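Local coordinates for uncharacterized protein (PDB 4QAN) that is of unknown function but has a cystatin-like fold, as a divergent member of the NTF2-like superfamily, and can bind a magnesium ion, at residues T12-K17 with Q250-E255; V31-S36 with A46-A51; S36-N41 with E100-L105; L115-I120 with Y199-Q204. All blocks are in the same frame, centred on the assembly; numbering follows the deposited sequence.

Interaction 1 (T12-K17 with Q250-E255); sequences TESLQK and QDTSPE
T12 and T252 slant across one another with their hydroxyls in touch: T12 OG1 lies 2.6 Å from T252 OG1 in a hydrogen bond that either could donate. T12 also heads an ST motif, its OG1 accepting the backbone N-H of L15 at 3.2 Å and 162°, and a type I turn runs on from S14 to K17. Threonine suits this place because one side chain serves two loops. With chi1 at 66°, OG1 sits between its own backbone N and carbonyl carbon, within reach of both L15 and T252, while methyl CG2 rests against the backbone joining D251 to T252. A further bond from T252 OG1 to Y210 OH ties the pair to a third loop.

Beside the threonines, the carboxylate of D251 reaches to the start of the turn and gathers donors from both segments on one oxygen. D251 OD1 takes a weak bond from S14 N at 3.0 Å and a bond from S14 OG, modelled so short that its exact length is doubtful. T252 N, 2.7 Å from D251 OD1, meets that oxygen from above the carboxylate plane. Replacing D251 by alanine is likely to leave the N-H groups of S14 and T252 without the oxygen they share, and the turn freer to shift.

At the outer edge the long chains of E13 and Q250 pass each other with carboxylate and amide planes 63° apart, and E13 OE2 stands 3.6 Å from Q250 CB. Their backbones join directly, E13 N donating to Q250 O at 3.1 Å.

Interaction 2 (V31-S36 with A46-A51); sequences VLYMLS and ALRGCA
Y33 and M34, neighbours on helix 27-39, carry this contact toward the short helix 43-48 and the turn after it, and no hydrogen bond crosses between the two segments. The aromatic part belongs to Y33. Its CG lies opposite the backbone N (chi1 175°), and the ring then presents its edge to the backbone of G49, with Y33 CE1 3.5 Å from G49 N. Glycine fits there because a beta carbon would fall only 2.7 Å from Y33 CE1. The phenol end passes R48, Y33 OH approaching R48 CB at 3.4 Å, but its polar need is met by M45 O. A phenylalanine at Y33 would probably leave M45 O without its hydroxyl partner and R48 CB without the oxygen that packs on it.

The apolar part belongs to M34, modelled as selenomethionine, whose chain bends at chi2 and chi3, bringing M34 CE to 3.1 Å from A46 O. M34 SE meets A46 CB at 3.9 Å, and the methyl M34 CE packs on C50 SG at 3.5 Å.

Around this pair, A46 also leans on F102 of helix 87-108, M34 touches F159 of strand 153-164, and G49 makes backbone bonds with I170 of strand 167-172, so the turn is held between helices and sheet.

Interaction 3 (S36-N41 with E100-L105); sequences SALKKN and EQFEEL
A37 O, near the end of helix 27-39, is approached by several groups at once: it accepts the backbone N-H of D42 and, weakly, that of K40, while F102 CE1 brings the edge of its ring to 4.2 Å. The first of these bonds, with N41 N to L38 O at 3.2 Å, forms a Schellman motif that ends the helix. N41 is its C-prime residue. Its positive phi (42°) suits asparagine better than most residues with a side chain.

F102 of helix 87-108 packs against this helix end; it has two conformers, and the contacts given here hold for one of them. Its CG points opposite the backbone N (chi1 -177°), which carries the ring out from its helix to L38. The two side chains run past each other in opposite directions, and methyl L38 CD2 comes 3.4 Å from F102 CD1, meeting the ring obliquely. Farther along, L38 CD1 reaches L105 CD2 at 4.3 Å. Leucine serves well here, since its two branches find different partners.

K40 NZ also bonds S36 OG at 2.7 Å, and P202 O binds both atoms, linking the helix end to the 199-204 loop.

At the exposed side the N41 amide is turned nearly parallel to the F102 ring, the planes 9° apart, and its oxygen stands at the slightly positive ring edge, close to the ring plane, with N41 OD1 3.6 Å from F102 CE2.

Interaction 4 (L115-I120 with Y199-Q204); sequences LEVLEI and YVLPNQ
Y199 turns its CG away from its own carbonyl carbon (chi1 -72°) and V117 sets CG1 opposite its backbone N (chi1 -177°), and together these torsions lay the valine methyl over one face of the tyrosine ring. The result is a CH-pi contact: V117 CG1 is 3.8 Å from the centroid of the Y199 ring and 23° off its normal, displaced toward the rim. The two side chains meet at about a right angle. Because valine branches at CB, its other methyl, V117 CG2, can lie 4.1 Å from L201 CD2.

The ring is long enough to run beside the strand and end on its backbone. V117 O comes 3.2 Å from Y199 CD2, and L118 O stands at the ring edge, 3.6 Å from Y199 CE2. At the far end I120 N donates to Y199 OH at 3.2 Å. Tyrosine therefore does two jobs, apolar along the ring and polar at its hydroxyl. The side chain of I120 adds its own packing, I120 CD1 touching Y199 CE1 at 3.9 Å, and beta-branched valine and isoleucine are well suited to the extended chain.

Farther in, V117 leans on L35 and I120 on L32, both of helix 27-39, while L201 touches K39 of the same helix. The contact thus holds the start of the irregular 199-204 segment, through Y199 and L201, against strand 116-122 just where L118 and E119 both face Y147 of strand 140-150, a classic beta bulge in the antiparallel sheet of this cystatin-like fold.

Overall arrangement
Interactions 2 and 3 are buried and share S36: both use helix 27-39, which meets helix 43-48 in one and helix 87-108 in the other, and A46 of interaction 2 touches F102 of interaction 3. Their chemistry across the segments is apolar and aromatic, without hydrogen bonds. Interaction 4, partly buried, mixes ring packing with one hydrogen bond between strand 116-122 and a loop; probable hydrogen bonds from S36 to P202 and from K39 to L115 tie it to the helix. Interaction 1, partly buried with E13 and Q250 exposed, joins two loops mainly by hydrogen bonds; it reaches interaction 2 through S14 near R48 and interaction 3 through P254 near E103.

Interaction 1 (T12-K17 with Q250-E255)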
loop_
_atom_site.group_PDB
_atom_site.type_symbol
_atom_site.label_atom_id
_atom_site.label_comp_id
_atom_site.label_asym_id
_atom_site.label_seq_id
_atom_site.Cartn_x
_atom_site.Cartn_y
_atom_site.Cartn_z
ATOM N N THR A 12 -14.779 0.219 -10.465
ATOM C CA THR A 12 -14.339 0.300 -11.856
ATOM C C THR A 12 -14.991 -0.814 -12.668
ATOM O O THR A 12 -15.542 -1.750 -12.091
ATOM C CB THR A 12 -12.811 0.152 -11.965
ATOM O OG1 THR A 12 -12.426 -1.164 -11.560
ATOM C CG2 THR A 12 -12.091 1.160 -11.097
ATOM N N GLU A 13 -14.907 -0.724 -13.997
ATOM C CA GLU A 13 -15.438 -1.764 -14.889
ATOM C C GLU A 13 -14.896 -3.147 -14.529
ATOM O O GLU A 13 -15.643 -4.119 -14.503
ATOM C CB GLU A 13 -15.113 -1.453 -16.360
ATOM C CG GLU A 13 -16.025 -0.416 -16.999
ATOM C CD GLU A 13 -15.515 0.092 -18.346
ATOM O OE1 GLU A 13 -14.695 -0.601 -18.998
ATOM O OE2 GLU A 13 -15.941 1.197 -18.759
ATOM N N SER A 14 -13.599 -3.241 -14.250
ATOM C CA SER A 14 -13.019 -4.530 -13.870
ATOM C C SER A 14 -13.531 -4.991 -12.500
ATOM O O SER A 14 -13.830 -6.167 -12.305
ATOM C CB SER A 14 -11.497 -4.470 -13.879
ATOM O OG SER A 14 -11.031 -4.200 -15.180
ATOM N N LEU A 15 -13.652 -4.067 -11.555
ATOM C CA LEU A 15 -14.191 -4.430 -10.245
ATOM C C LEU A 15 -15.645 -4.862 -10.287
ATOM O O LEU A 15 -16.067 -5.594 -9.420
ATOM C CB LEU A 15 -14.021 -3.305 -9.242
ATOM C CG LEU A 15 -12.598 -3.261 -8.704
ATOM C CD1 LEU A 15 -12.336 -1.901 -8.080
ATOM C CD2 LEU A 15 -12.336 -4.416 -7.730
ATOM N N GLN A 16 -16.401 -4.413 -11.286
ATOM C CA GLN A 16 -17.775 -4.899 -11.498
ATOM C C GLN A 16 -17.839 -6.310 -12.073
ATOM O O GLN A 16 -18.918 -6.905 -12.082
ATOM C CB GLN A 16 -18.545 -3.982 -12.455
ATOM C CG GLN A 16 -18.742 -2.569 -11.956
ATOM C CD GLN A 16 -19.153 -1.625 -13.071
ATOM O OE1 GLN A 16 -19.983 -1.971 -13.909
ATOM N NE2 GLN A 16 -18.569 -0.421 -13.087
ATOM N N LYS A 17 -16.723 -6.828 -12.589
ATOM C CA LYS A 17 -16.719 -8.166 -13.216
ATOM C C LYS A 17 -16.877 -9.267 -12.182
ATOM O O LYS A 17 -16.335 -9.169 -11.090
ATOM C CB LYS A 17 -15.426 -8.422 -14.000
ATOM C CG LYS A 17 -15.300 -7.661 -15.305
ATOM C CD LYS A 17 -13.927 -7.872 -15.917
ATOM C CE LYS A 17 -13.855 -7.292 -17.320
ATOM N NZ LYS A 17 -12.450 -7.205 -17.801
ATOM N N GLN A 250 -12.575 4.960 -15.954
ATOM C CA GLN A 250 -13.638 4.013 -16.252
ATOM C C GLN A 250 -13.217 2.657 -15.700
ATOM O O GLN A 250 -13.928 2.059 -14.910
ATOM C CB GLN A 250 -13.900 3.947 -17.758
ATOM C CG GLN A 250 -14.310 5.274 -18.381
ATOM C CD GLN A 250 -15.449 5.971 -17.631
ATOM O OE1 GLN A 250 -16.545 5.419 -17.480
ATOM N NE2 GLN A 250 -15.194 7.197 -17.169
ATOM N N ASP A 251 -12.024 2.213 -16.075
ATOM C CA ASP A 251 -11.519 0.916 -15.664
ATOM C C ASP A 251 -10.454 1.053 -14.581
ATOM O O ASP A 251 -10.027 2.171 -14.231
ATOM C CB ASP A 251 -10.969 0.184 -16.889
ATOM C CG ASP A 251 -10.938 -1.318 -16.712
ATOM O OD1 ASP A 251 -11.289 -1.825 -15.623
ATOM O OD2 ASP A 251 -10.549 -1.993 -17.668
ATOM N N THR A 252 -10.077 -0.088 -14.013
ATOM C CA THR A 252 -9.012 -0.170 -13.018
ATOM C C THR A 252 -7.714 0.329 -13.641
ATOM O O THR A 252 -7.320 -0.148 -14.706
ATOM C CB THR A 252 -8.843 -1.632 -12.560
ATOM O OG1 THR A 252 -9.956 -2.002 -11.728
ATOM C CG2 THR A 252 -7.522 -1.846 -11.826
ATOM N N SER A 253 -7.062 1.287 -12.988
ATOM C CA SER A 253 -5.882 1.943 -13.545
ATOM C C SER A 253 -4.643 1.654 -12.698
ATOM O O SER A 253 -4.622 1.985 -11.518
ATOM C CB SER A 253 -6.123 3.460 -13.606
ATOM O OG SER A 253 -4.911 4.178 -13.753
ATOM N N PRO A 254 -3.587 1.058 -13.300
ATOM C CA PRO A 254 -2.360 0.853 -12.521
ATOM C C PRO A 254 -1.766 2.153 -12.031
ATOM O O PRO A 254 -1.307 2.232 -10.895
ATOM C CB PRO A 254 -1.405 0.157 -13.505
ATOM C CG PRO A 254 -2.021 0.278 -14.852
ATOM C CD PRO A 254 -3.491 0.492 -14.655
ATOM N N GLU A 255 -1.800 3.178 -12.870
ATOM C CA GLU A 255 -1.221 4.463 -12.504
ATOM C C GLU A 255 -1.932 5.077 -11.289
ATOM O O GLU A 255 -1.283 5.599 -10.370
ATOM C CB GLU A 255 -1.257 5.440 -13.686
ATOM C CG GLU A 255 -0.444 5.007 -14.898
ATOM C CD GLU A 255 -1.121 3.946 -15.773
ATOM O OE1 GLU A 255 -2.324 3.625 -15.569
ATOM O OE2 GLU A 255 -0.430 3.424 -16.680
#

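Interaction 2 (V31-S36 with A46-A51)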
loop_
_atom_site.group_PDB
_atom_site.type_symbol
_atom_site.label_atom_id
_atom_site.label_comp_id
_atom_site.label_asym_id
_atom_site.label_seq_id
_atom_site.Cartn_x
_atom_site.Cartn_y
_atom_site.Cartn_z
ATOM N N VAL A 31 -0.575 -20.441 -8.549
ATOM C CA VAL A 31 0.596 -20.077 -9.342
ATOM C C VAL A 31 0.215 -19.885 -10.805
ATOM O O VAL A 31 0.615 -18.895 -11.427
ATOM C CB VAL A 31 1.699 -21.147 -9.250
ATOM C CG1 VAL A 31 2.817 -20.873 -10.256
ATOM C CG2 VAL A 31 2.250 -21.219 -7.835
ATOM N N LEU A 32 -0.553 -20.836 -11.341
ATOM C CA LEU A 32 -0.971 -20.796 -12.735
ATOM C C LEU A 32 -1.881 -19.610 -12.992
ATOM O O LEU A 32 -1.679 -18.868 -13.954
ATOM C CB LEU A 32 -1.688 -22.090 -13.132
ATOM C CG LEU A 32 -0.823 -23.350 -13.218
ATOM C CD1 LEU A 32 -1.681 -24.582 -13.501
ATOM C CD2 LEU A 32 0.256 -23.184 -14.283
ATOM N N TYR A 33 -2.881 -19.436 -12.128
ATOM C CA TYR A 33 -3.764 -18.279 -12.182
ATOM C C TYR A 33 -2.917 -17.028 -12.345
ATOM O O TYR A 33 -3.192 -16.194 -13.203
ATOM C CB TYR A 33 -4.614 -18.195 -10.905
ATOM C CG TYR A 33 -5.493 -16.953 -10.801
ATOM C CD1 TYR A 33 -5.065 -15.823 -10.110
ATOM C CD2 TYR A 33 -6.762 -16.912 -11.389
ATOM C CE1 TYR A 33 -5.877 -14.699 -10.011
ATOM C CE2 TYR A 33 -7.572 -15.778 -11.295
ATOM C CZ TYR A 33 -7.126 -14.678 -10.609
ATOM O OH TYR A 33 -7.933 -13.551 -10.528
HETATM N N MSE A 34 -1.869 -16.908 -11.542
HETATM C CA MSE A 34 -1.016 -15.717 -11.606
HETATM C C MSE A 34 -0.264 -15.699 -12.906
HETATM O O MSE A 34 -0.107 -14.646 -13.514
HETATM C CB MSE A 34 -0.104 -15.663 -10.389
HETATM C CG MSE A 34 0.762 -14.415 -10.327
HETATM SE SE MSE A 34 -0.364 -12.827 -10.118
HETATM C CE MSE A 34 -1.004 -13.121 -8.283
ATOM N N LEU A 35 0.204 -16.857 -13.352
ATOM C CA LEU A 35 0.910 -16.943 -14.625
ATOM C C LEU A 35 0.015 -16.555 -15.808
ATOM O O LEU A 35 0.445 -15.826 -16.709
ATOM C CB LEU A 35 1.471 -18.343 -14.823
ATOM C CG LEU A 35 2.617 -18.716 -13.884
ATOM C CD1 LEU A 35 2.888 -20.210 -13.966
ATOM C CD2 LEU A 35 3.873 -17.933 -14.220
ATOM N N SER A 36 -1.223 -17.042 -15.808
ATOM C CA SER A 36 -2.211 -16.631 -16.812
ATOM C C SER A 36 -2.433 -15.117 -16.822
ATOM O O SER A 36 -2.469 -14.489 -17.882
ATOM C CB SER A 36 -3.552 -17.301 -16.553
ATOM O OG SER A 36 -4.529 -16.719 -17.387
ATOM N N ALA A 46 -4.635 -10.383 -11.891
ATOM C CA ALA A 46 -3.420 -10.593 -11.088
ATOM C C ALA A 46 -3.596 -10.211 -9.630
ATOM O O ALA A 46 -3.232 -10.979 -8.744
ATOM C CB ALA A 46 -2.249 -9.797 -11.673
ATOM N N LEU A 47 -4.131 -9.014 -9.394
ATOM C CA LEU A 47 -4.367 -8.520 -8.041
ATOM C C LEU A 47 -5.198 -9.467 -7.186
ATOM O O LEU A 47 -4.880 -9.703 -6.023
ATOM C CB LEU A 47 -5.046 -7.153 -8.091
ATOM C CG LEU A 47 -4.080 -6.023 -8.497
ATOM C CD1 LEU A 47 -4.818 -4.718 -8.715
ATOM C CD2 LEU A 47 -3.003 -5.852 -7.450
ATOM N N ARG A 48 -6.259 -9.999 -7.777
ATOM C CA ARG A 48 -7.159 -10.912 -7.084
ATOM C C ARG A 48 -6.464 -12.199 -6.616
ATOM O O ARG A 48 -6.908 -12.826 -5.649
ATOM C CB ARG A 48 -8.337 -11.254 -7.995
ATOM C CG ARG A 48 -9.190 -10.039 -8.340
ATOM C CD ARG A 48 -9.851 -10.186 -9.700
ATOM N NE ARG A 48 -10.774 -9.082 -9.980
ATOM C CZ ARG A 48 -12.095 -9.118 -9.807
ATOM N NH1 ARG A 48 -12.709 -10.203 -9.334
ATOM N NH2 ARG A 48 -12.812 -8.047 -10.117
ATOM N N GLY A 49 -5.384 -12.581 -7.300
ATOM C CA GLY A 49 -4.591 -13.736 -6.924
ATOM C C GLY A 49 -3.531 -13.498 -5.868
ATOM O O GLY A 49 -2.877 -14.450 -5.431
ATOM N N CYS A 50 -3.333 -12.235 -5.483
ATOM C CA CYS A 50 -2.381 -11.875 -4.442
ATOM C C CYS A 50 -3.037 -11.908 -3.065
ATOM O O CYS A 50 -4.245 -11.745 -2.942
ATOM C CB CYS A 50 -1.814 -10.470 -4.704
ATOM S SG CYS A 50 -0.996 -10.261 -6.312
ATOM N N ALA A 51 -2.227 -12.075 -2.025
ATOM C CA ALA A 51 -2.738 -12.164 -0.654
ATOM C C ALA A 51 -2.837 -10.774 -0.000
ATOM O O ALA A 51 -2.227 -10.530 1.038
ATOM C CB ALA A 51 -1.845 -13.080 0.174
#

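Interaction 3 (S36-N41 with E100-L105)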
loop_
_atom_site.group_PDB
_atom_site.type_symbol
_atom_site.label_atom_id
_atom_site.label_comp_id
_atom_site.label_asym_id
_atom_site.label_seq_id
_atom_site.Cartn_x
_atom_site.Cartn_y
_atom_site.Cartn_z
ATOM N N SER A 36 -1.223 -17.042 -15.808
ATOM C CA SER A 36 -2.211 -16.631 -16.812
ATOM C C SER A 36 -2.433 -15.117 -16.822
ATOM O O SER A 36 -2.469 -14.489 -17.882
ATOM C CB SER A 36 -3.552 -17.301 -16.553
ATOM O OG SER A 36 -4.529 -16.719 -17.387
ATOM N N ALA A 37 -2.612 -14.544 -15.637
ATOM C CA ALA A 37 -2.807 -13.105 -15.517
ATOM C C ALA A 37 -1.686 -12.376 -16.236
ATOM O O ALA A 37 -1.949 -11.496 -17.052
ATOM C CB ALA A 37 -2.859 -12.688 -14.059
ATOM N N LEU A 38 -0.444 -12.766 -15.935
ATOM C CA LEU A 38 0.738 -12.174 -16.561
ATOM C C LEU A 38 0.732 -12.389 -18.064
ATOM O O LEU A 38 1.085 -11.496 -18.823
ATOM C CB LEU A 38 2.020 -12.757 -15.966
ATOM C CG LEU A 38 2.311 -12.336 -14.523
ATOM C CD1 LEU A 38 3.159 -13.366 -13.803
ATOM C CD2 LEU A 38 2.991 -10.974 -14.469
ATOM N N LYS A 39 0.333 -13.578 -18.489
ATOM C CA LYS A 39 0.260 -13.887 -19.914
ATOM C C LYS A 39 -0.706 -12.946 -20.629
ATOM O O LYS A 39 -0.418 -12.482 -21.732
ATOM C CB LYS A 39 -0.186 -15.336 -20.115
ATOM C CG LYS A 39 -0.146 -15.826 -21.553
ATOM C CD LYS A 39 -0.702 -17.239 -21.638
ATOM C CE LYS A 39 -0.595 -17.808 -23.037
ATOM N NZ LYS A 39 0.826 -17.878 -23.472
ATOM N N LYS A 40 -1.844 -12.670 -19.985
ATOM C CA LYS A 40 -2.903 -11.849 -20.569
ATOM C C LYS A 40 -2.739 -10.383 -20.215
ATOM O O LYS A 40 -3.644 -9.588 -20.454
ATOM C CB LYS A 40 -4.272 -12.312 -20.074
ATOM C CG LYS A 40 -4.578 -13.769 -20.321
ATOM C CD LYS A 40 -5.827 -14.175 -19.562
ATOM C CE LYS A 40 -6.495 -15.380 -20.189
ATOM N NZ LYS A 40 -5.869 -16.662 -19.751
ATOM N N ASN A 41 -1.601 -10.021 -19.631
ATOM C CA ASN A 41 -1.368 -8.657 -19.169
ATOM C C ASN A 41 -2.619 -8.070 -18.468
ATOM O O ASN A 41 -3.007 -6.932 -18.714
ATOM C CB ASN A 41 -0.913 -7.784 -20.346
ATOM C CG ASN A 41 -0.427 -6.403 -19.912
ATOM O OD1 ASN A 41 -0.006 -6.188 -18.766
ATOM N ND2 ASN A 41 -0.490 -5.453 -20.832
ATOM N N GLU A 100 3.823 -3.170 -8.861
ATOM C CA GLU A 100 5.213 -3.043 -9.240
ATOM C C GLU A 100 5.901 -4.365 -9.491
ATOM O O GLU A 100 6.714 -4.461 -10.399
ATOM C CB GLU A 100 5.956 -2.227 -8.215
ATOM C CG GLU A 100 5.554 -0.787 -8.342
ATOM C CD GLU A 100 5.991 0.034 -7.183
ATOM O OE1 GLU A 100 6.277 -0.563 -6.126
ATOM O OE2 GLU A 100 6.030 1.275 -7.344
ATOM N N GLN A 101 5.556 -5.396 -8.724
ATOM C CA GLN A 101 6.029 -6.736 -9.040
ATOM C C GLN A 101 5.519 -7.132 -10.417
ATOM O O GLN A 101 6.293 -7.579 -11.255
ATOM C CB GLN A 101 5.568 -7.755 -8.011
ATOM C CG GLN A 101 6.172 -7.534 -6.642
ATOM C CD GLN A 101 6.274 -8.799 -5.830
ATOM O OE1 GLN A 101 5.411 -9.674 -5.906
ATOM N NE2 GLN A 101 7.344 -8.907 -5.046
ATOM N N PHE A 102 4.219 -6.945 -10.644
ATOM C CA PHE A 102 3.609 -7.299 -11.910
ATOM C C PHE A 102 4.315 -6.577 -13.062
ATOM O O PHE A 102 4.713 -7.200 -14.034
ATOM C CB PHE A 102 2.127 -6.950 -11.880
ATOM C CG PHE A 102 1.384 -7.346 -13.118
ATOM C CD1 PHE A 102 0.904 -8.635 -13.267
ATOM C CD2 PHE A 102 1.151 -6.419 -14.131
ATOM C CE1 PHE A 102 0.206 -8.993 -14.403
ATOM C CE2 PHE A 102 0.457 -6.768 -15.269
ATOM C CZ PHE A 102 -0.021 -8.056 -15.403
ATOM N N GLU A 103 4.472 -5.264 -12.928
ATOM C CA GLU A 103 5.093 -4.459 -13.994
ATOM C C GLU A 103 6.539 -4.875 -14.253
ATOM O O GLU A 103 6.948 -5.038 -15.409
ATOM C CB GLU A 103 5.004 -2.964 -13.666
ATOM C CG GLU A 103 3.583 -2.411 -13.744
ATOM C CD GLU A 103 3.468 -0.967 -13.256
ATOM O OE1 GLU A 103 4.399 -0.479 -12.598
ATOM O OE2 GLU A 103 2.441 -0.312 -13.520
ATOM N N GLU A 104 7.298 -5.074 -13.177
ATOM C CA GLU A 104 8.690 -5.505 -13.292
ATOM C C GLU A 104 8.831 -6.824 -14.079
ATOM O O GLU A 104 9.600 -6.886 -15.048
ATOM C CB GLU A 104 9.325 -5.632 -11.915
ATOM C CG GLU A 104 10.795 -5.999 -11.951
ATOM C CD GLU A 104 11.442 -6.024 -10.581
ATOM O OE1 GLU A 104 10.843 -5.506 -9.611
ATOM O OE2 GLU A 104 12.564 -6.560 -10.481
ATOM N N LEU A 105 8.095 -7.863 -13.682
ATOM C CA LEU A 105 8.153 -9.151 -14.398
ATOM C C LEU A 105 7.687 -9.015 -15.839
ATOM O O LEU A 105 8.198 -9.698 -16.721
ATOM C CB LEU A 105 7.295 -10.225 -13.721
ATOM C CG LEU A 105 7.919 -11.092 -12.629
ATOM C CD1 LEU A 105 8.242 -10.278 -11.378
ATOM C CD2 LEU A 105 6.973 -12.233 -12.287
#

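Interaction 4 (L115-I120 with Y199-Q204)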
loop_
_atom_site.group_PDB
_atom_site.type_symbol
_atom_site.label_atom_id
_atom_site.label_comp_id
_atom_site.label_asym_id
_atom_site.label_seq_id
_atom_site.Cartn_x
_atom_site.Cartn_y
_atom_site.Cartn_z
ATOM N N LEU A 115 3.914 -16.866 -23.258
ATOM C CA LEU A 115 4.442 -17.673 -22.153
ATOM C C LEU A 115 3.919 -19.119 -22.126
ATOM O O LEU A 115 2.722 -19.356 -22.265
ATOM C CB LEU A 115 4.122 -16.957 -20.835
ATOM C CG LEU A 115 4.334 -17.615 -19.471
ATOM C CD1 LEU A 115 4.539 -16.522 -18.432
ATOM C CD2 LEU A 115 3.173 -18.522 -19.066
ATOM N N GLU A 116 4.827 -20.075 -21.936
ATOM C CA GLU A 116 4.464 -21.480 -21.787
ATOM C C GLU A 116 5.017 -22.012 -20.471
ATOM O O GLU A 116 6.193 -21.829 -20.178
ATOM C CB GLU A 116 5.048 -22.315 -22.931
ATOM C CG GLU A 116 4.379 -22.138 -24.281
ATOM C CD GLU A 116 4.999 -23.026 -25.353
ATOM O OE1 GLU A 116 5.006 -24.269 -25.190
ATOM O OE2 GLU A 116 5.485 -22.481 -26.365
ATOM N N VAL A 117 4.180 -22.709 -19.708
ATOM C CA VAL A 117 4.575 -23.254 -18.409
ATOM C C VAL A 117 5.226 -24.627 -18.550
ATOM O O VAL A 117 4.550 -25.623 -18.802
ATOM C CB VAL A 117 3.364 -23.354 -17.458
ATOM C CG1 VAL A 117 3.801 -23.858 -16.087
ATOM C CG2 VAL A 117 2.678 -21.997 -17.341
ATOM N N LEU A 118 6.540 -24.681 -18.361
ATOM C CA LEU A 118 7.293 -25.926 -18.539
ATOM C C LEU A 118 7.216 -26.798 -17.294
ATOM O O LEU A 118 6.986 -28.004 -17.382
ATOM C CB LEU A 118 8.755 -25.627 -18.860
ATOM C CG LEU A 118 8.998 -24.638 -20.002
ATOM C CD1 LEU A 118 10.489 -24.385 -20.157
ATOM C CD2 LEU A 118 8.388 -25.121 -21.309
ATOM N N GLU A 119 7.420 -26.180 -16.136
ATOM C CA GLU A 119 7.352 -26.884 -14.863
ATOM C C GLU A 119 7.140 -25.917 -13.708
ATOM O O GLU A 119 7.546 -24.758 -13.764
ATOM C CB GLU A 119 8.638 -27.683 -14.644
ATOM C CG GLU A 119 8.781 -28.305 -13.261
ATOM C CD GLU A 119 9.909 -29.312 -13.185
ATOM O OE1 GLU A 119 10.720 -29.385 -14.136
ATOM O OE2 GLU A 119 9.984 -30.032 -12.168
ATOM N N ILE A 120 6.487 -26.416 -12.667
ATOM C CA ILE A 120 6.362 -25.719 -11.398
ATOM C C ILE A 120 6.916 -26.670 -10.351
ATOM O O ILE A 120 6.363 -27.752 -10.157
ATOM C CB ILE A 120 4.886 -25.393 -11.083
ATOM C CG1 ILE A 120 4.341 -24.382 -12.091
ATOM C CG2 ILE A 120 4.739 -24.841 -9.672
ATOM C CD1 ILE A 120 2.840 -24.200 -12.020
ATOM N N TYR A 199 -0.276 -27.937 -18.364
ATOM C CA TYR A 199 -0.687 -26.947 -17.375
ATOM C C TYR A 199 -1.866 -26.138 -17.934
ATOM O O TYR A 199 -1.799 -25.599 -19.046
ATOM C CB TYR A 199 0.486 -26.040 -16.961
ATOM C CG TYR A 199 1.531 -26.737 -16.093
ATOM C CD1 TYR A 199 1.325 -26.922 -14.727
ATOM C CD2 TYR A 199 2.726 -27.210 -16.643
ATOM C CE1 TYR A 199 2.273 -27.561 -13.938
ATOM C CE2 TYR A 199 3.681 -27.848 -15.857
ATOM C CZ TYR A 199 3.450 -28.022 -14.506
ATOM O OH TYR A 199 4.392 -28.660 -13.722
ATOM N N VAL A 200 -2.949 -26.084 -17.163
ATOM C CA VAL A 200 -4.156 -25.348 -17.545
ATOM C C VAL A 200 -4.102 -23.930 -16.987
ATOM O O VAL A 200 -4.290 -23.720 -15.788
ATOM C CB VAL A 200 -5.430 -26.063 -17.034
ATOM C CG1 VAL A 200 -6.660 -25.161 -17.126
ATOM C CG2 VAL A 200 -5.642 -27.367 -17.806
ATOM N N LEU A 201 -3.841 -22.966 -17.866
ATOM C CA LEU A 201 -3.889 -21.547 -17.515
ATOM C C LEU A 201 -5.346 -21.073 -17.477
ATOM O O LEU A 201 -5.966 -20.927 -18.528
ATOM C CB LEU A 201 -3.121 -20.730 -18.551
ATOM C CG LEU A 201 -1.601 -20.887 -18.540
ATOM C CD1 LEU A 201 -1.013 -20.369 -19.842
ATOM C CD2 LEU A 201 -0.989 -20.159 -17.350
ATOM N N PRO A 202 -5.898 -20.809 -16.276
ATOM C CA PRO A 202 -7.316 -20.452 -16.228
ATOM C C PRO A 202 -7.623 -19.071 -16.801
ATOM O O PRO A 202 -6.712 -18.263 -17.046
ATOM C CB PRO A 202 -7.618 -20.445 -14.724
ATOM C CG PRO A 202 -6.331 -20.051 -14.090
ATOM C CD PRO A 202 -5.236 -20.600 -14.971
ATOM N N ASN A 203 -8.910 -18.818 -17.024
ATOM C CA ASN A 203 -9.398 -17.449 -17.158
ATOM C C ASN A 203 -10.826 -17.288 -16.684
ATOM O O ASN A 203 -11.731 -16.981 -17.457
ATOM C CB ASN A 203 -9.221 -16.912 -18.566
ATOM C CG ASN A 203 -9.654 -17.887 -19.616
ATOM O OD1 ASN A 203 -10.445 -18.795 -19.359
ATOM N ND2 ASN A 203 -9.121 -17.719 -20.813
ATOM N N GLN A 204 -11.004 -17.550 -15.396
ATOM C CA GLN A 204 -12.020 -16.887 -14.604
ATOM C C GLN A 204 -11.211 -15.922 -13.747
ATOM O O GLN A 204 -9.983 -15.963 -13.759
ATOM C CB GLN A 204 -12.763 -17.849 -13.677
ATOM C CG GLN A 204 -12.982 -19.273 -14.192
ATOM C CD GLN A 204 -14.026 -19.344 -15.281
ATOM O OE1 GLN A 204 -13.981 -18.578 -16.245
ATOM N NE2 GLN A 204 -14.978 -20.275 -15.141
#